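Long-range contact in THUMP domain-containing protein (Pyrococcus horikoshii, PDB 1VBK), which probably binds RNA and ATP through its THUMP and ThiI-type domains, though its exact role is not established: residues N29-P40 against S57-V68. Numbering follows the deposited sequence.
Sequences NIREALVTEEVP and SPKEAANVLVRV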
# COMPACT_ATOMS: atom_id res chain seq x y z
N ASN A 29 2.51 15.38 11.48
CA ASN A 29 1.47 15.03 12.43
C ASN A 29 1.39 16.03 13.58
O ASN A 29 0.31 16.32 14.09
CB ASN A 29 1.70 13.61 12.95
CG ASN A 29 1.71 12.58 11.82
OD1 ASN A 29 1.26 12.86 10.71
ND2 ASN A 29 2.22 11.38 12.11
N ILE A 30 2.54 16.57 13.98
CA ILE A 30 2.59 17.55 15.06
C ILE A 30 1.91 18.84 14.59
O ILE A 30 1.14 19.46 15.33
CB ILE A 30 4.06 17.83 15.47
CG1 ILE A 30 4.60 16.62 16.24
CG2 ILE A 30 4.16 19.12 16.29
CD1 ILE A 30 6.08 16.67 16.55
N ARG A 31 2.18 19.24 13.35
CA ARG A 31 1.55 20.44 12.80
C ARG A 31 0.03 20.26 12.74
O ARG A 31 -0.72 21.15 13.15
CB ARG A 31 2.07 20.72 11.38
CG ARG A 31 1.40 21.92 10.72
CD ARG A 31 1.84 22.07 9.27
NE ARG A 31 1.56 20.85 8.51
CZ ARG A 31 0.34 20.42 8.20
NH1 ARG A 31 -0.73 21.10 8.58
NH2 ARG A 31 0.20 19.29 7.51
N GLU A 32 -0.41 19.11 12.24
CA GLU A 32 -1.83 18.81 12.14
C GLU A 32 -2.51 18.87 13.50
O GLU A 32 -3.61 19.41 13.62
CB GLU A 32 -2.04 17.43 11.52
CG GLU A 32 -1.85 17.38 10.02
CD GLU A 32 -2.97 18.09 9.28
OE1 GLU A 32 -4.15 17.70 9.47
OE2 GLU A 32 -2.68 19.04 8.52
N ALA A 33 -1.85 18.33 14.51
CA ALA A 33 -2.40 18.33 15.87
C ALA A 33 -2.57 19.73 16.44
O ALA A 33 -3.63 20.07 16.97
CB ALA A 33 -1.51 17.51 16.79
N LEU A 34 -1.52 20.55 16.34
CA LEU A 34 -1.57 21.91 16.86
C LEU A 34 -2.59 22.77 16.11
O LEU A 34 -3.33 23.55 16.72
CB LEU A 34 -0.18 22.55 16.81
CG LEU A 34 0.88 21.87 17.70
CD1 LEU A 34 2.23 22.54 17.50
CD2 LEU A 34 0.46 21.96 19.15
N VAL A 35 -2.63 22.64 14.79
CA VAL A 35 -3.57 23.42 13.99
C VAL A 35 -5.00 23.00 14.32
O VAL A 35 -5.87 23.85 14.50
CB VAL A 35 -3.30 23.23 12.48
CG1 VAL A 35 -4.37 23.94 11.65
CG2 VAL A 35 -1.93 23.81 12.13
N THR A 36 -5.24 21.70 14.41
CA THR A 36 -6.57 21.19 14.73
C THR A 36 -7.05 21.69 16.08
O THR A 36 -8.22 22.06 16.24
CB THR A 36 -6.58 19.64 14.73
OG1 THR A 36 -6.24 19.16 13.43
CG2 THR A 36 -7.95 19.11 15.10
N GLU A 37 -6.16 21.72 17.07
CA GLU A 37 -6.51 22.18 18.41
C GLU A 37 -6.34 23.69 18.57
O GLU A 37 -6.49 24.23 19.66
CB GLU A 37 -5.65 21.46 19.45
CG GLU A 37 -5.79 19.95 19.47
CD GLU A 37 -7.19 19.49 19.83
OE1 GLU A 37 -7.71 19.93 20.87
OE2 GLU A 37 -7.76 18.68 19.06
N GLU A 38 -6.03 24.36 17.47
CA GLU A 38 -5.83 25.81 17.46
C GLU A 38 -4.78 26.29 18.47
O GLU A 38 -5.00 27.28 19.18
CB GLU A 38 -7.16 26.54 17.71
CG GLU A 38 -8.22 26.23 16.67
CD GLU A 38 -9.34 27.26 16.63
OE1 GLU A 38 -9.68 27.84 17.68
OE2 GLU A 38 -9.89 27.49 15.53
N VAL A 39 -3.66 25.59 18.53
CA VAL A 39 -2.57 25.99 19.41
C VAL A 39 -1.59 26.77 18.55
O VAL A 39 -1.04 26.24 17.58
CB VAL A 39 -1.83 24.77 20.02
CG1 VAL A 39 -0.70 25.25 20.92
CG2 VAL A 39 -2.80 23.91 20.81
N PRO A 40 -1.35 28.05 18.88
CA PRO A 40 -0.43 28.89 18.12
C PRO A 40 1.01 28.40 18.25
O PRO A 40 1.40 27.86 19.29
CB PRO A 40 -0.61 30.27 18.75
CG PRO A 40 -1.96 30.20 19.42
CD PRO A 40 -1.96 28.81 19.98
N SER A 57 2.81 29.22 23.59
CA SER A 57 1.80 28.44 24.30
C SER A 57 2.38 27.03 24.46
O SER A 57 1.75 26.04 24.08
CB SER A 57 0.49 28.36 23.50
OG SER A 57 -0.05 29.65 23.26
N PRO A 58 3.58 26.92 25.06
CA PRO A 58 4.25 25.63 25.26
C PRO A 58 3.51 24.59 26.09
O PRO A 58 3.50 23.41 25.76
CB PRO A 58 5.59 26.03 25.86
CG PRO A 58 5.23 27.22 26.68
CD PRO A 58 4.30 27.99 25.76
N LYS A 59 2.91 25.02 27.19
CA LYS A 59 2.18 24.10 28.06
C LYS A 59 0.99 23.50 27.29
O LYS A 59 0.74 22.30 27.34
CB LYS A 59 1.69 24.84 29.30
CG LYS A 59 1.59 23.99 30.56
CD LYS A 59 0.49 22.95 30.47
CE LYS A 59 0.33 22.22 31.81
NZ LYS A 59 -0.81 21.27 31.80
N GLU A 60 0.28 24.35 26.56
CA GLU A 60 -0.87 23.90 25.79
C GLU A 60 -0.45 22.98 24.65
O GLU A 60 -1.12 21.99 24.36
CB GLU A 60 -1.62 25.10 25.20
CG GLU A 60 -3.00 24.75 24.68
CD GLU A 60 -3.75 25.97 24.16
OE1 GLU A 60 -3.62 27.05 24.78
OE2 GLU A 60 -4.46 25.84 23.15
N ALA A 61 0.65 23.32 23.99
CA ALA A 61 1.15 22.50 22.89
C ALA A 61 1.57 21.13 23.42
O ALA A 61 1.23 20.09 22.85
CB ALA A 61 2.34 23.18 22.23
N ALA A 62 2.32 21.13 24.52
CA ALA A 62 2.78 19.88 25.12
C ALA A 62 1.64 18.93 25.45
O ALA A 62 1.73 17.73 25.22
CB ALA A 62 3.61 20.18 26.37
N ASN A 63 0.55 19.47 25.99
CA ASN A 63 -0.59 18.65 26.36
C ASN A 63 -1.28 18.01 25.16
O ASN A 63 -1.87 16.94 25.28
CB ASN A 63 -1.59 19.46 27.18
CG ASN A 63 -1.14 19.66 28.62
OD1 ASN A 63 -1.76 20.40 29.38
ND2 ASN A 63 -0.05 18.99 28.99
N VAL A 64 -1.22 18.67 24.01
CA VAL A 64 -1.81 18.13 22.79
C VAL A 64 -0.88 17.07 22.22
O VAL A 64 -1.31 15.97 21.85
CB VAL A 64 -1.99 19.23 21.70
CG1 VAL A 64 -2.30 18.59 20.36
CG2 VAL A 64 -3.10 20.20 22.11
N LEU A 65 0.41 17.39 22.15
CA LEU A 65 1.40 16.49 21.60
C LEU A 65 1.52 15.14 22.31
O LEU A 65 2.07 14.19 21.76
CB LEU A 65 2.77 17.19 21.53
CG LEU A 65 2.74 18.41 20.60
CD1 LEU A 65 4.15 18.93 20.37
CD2 LEU A 65 2.10 18.03 19.26
N VAL A 66 1.01 15.06 23.53
CA VAL A 66 1.04 13.80 24.26
C VAL A 66 0.27 12.75 23.46
O VAL A 66 0.55 11.55 23.55
CB VAL A 66 0.37 13.93 25.66
CG1 VAL A 66 0.24 12.55 26.30
CG2 VAL A 66 1.19 14.83 26.56
N ARG A 67 -0.69 13.20 22.66
CA ARG A 67 -1.51 12.27 21.87
C ARG A 67 -0.97 11.94 20.48
O ARG A 67 -1.66 11.29 19.68
CB ARG A 67 -2.94 12.81 21.74
CG ARG A 67 -3.66 12.97 23.08
CD ARG A 67 -5.16 13.19 22.87
NE ARG A 67 -5.44 14.36 22.05
CZ ARG A 67 -5.40 15.62 22.48
NH1 ARG A 67 -5.67 16.62 21.65
NH2 ARG A 67 -5.11 15.88 23.75
N VAL A 68 0.26 12.36 20.20
CA VAL A 68 0.89 12.10 18.91
C VAL A 68 1.85 10.91 19.00
O VAL A 68 2.89 10.98 19.66
CB VAL A 68 1.66 13.35 18.43
CG1 VAL A 68 2.40 13.05 17.12
CG2 VAL A 68 0.68 14.50 18.24
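The guanidinium of Arg-67 meets Glu-37 at its edge and Val-64 O over one face: that carbonyl oxygen lies above the centre of the group, while Glu-37 CG sits in its plane. The Glu-37 carboxylate is turned 78° from the guanidinium, and OE2 stands 3.9 Å from Arg-67 NH1, a long salt bridge without a hydrogen bond. Stronger partners hold the arginine outside this pair, NE on Arg-229 O and NH1 on the hydroxyl of Tyr-232, which also makes a weak hydrogen bond with Glu-37 OE2. The two segments carry the paired helices of the ThiI ferredoxin-like domain; the axes of 29-36 and 58-65 come within 9.7 Å and their directions differ by 117°, and Ala-61 and Leu-65 also rest on strand 3-8. The first torsion of Glu-37 lays CG against both methyls of Val-64, and the bend at chi2 turns the carboxylate to Arg-67. An alanine at Glu-37 is likely to leave Arg-67 NH1 without its acidic neighbour, Tyr-232 without its weak bond to the carboxylate, and a gap beside the Val-64 methyls where CG lay. Deeper in, Ala-33 CB lies 3.8 Å from Val-64 CG1 and near Val-68 CG2. Leu-65 crosses Ile-30 at about a right angle, CD2 lying 3.8 Å from Ile-30 CG2, and Leu-34 CD2 drops onto Ala-61 CB. A Schellman motif, with Glu-38 at positive phi and Val-39 N bonded to Leu-34 O, ends the first helix and swings Val-39 back over the second. There its two methyls part: CG1, anti to the backbone N (chi1 179°), lies over Ala-61, while CG2 meets Val-64 CG2 tip to tip at 3.9 Å. Glu-60 slides past Val-39 in the opposite direction, bringing OE2 to 3.5 Å from Val-39 CG2.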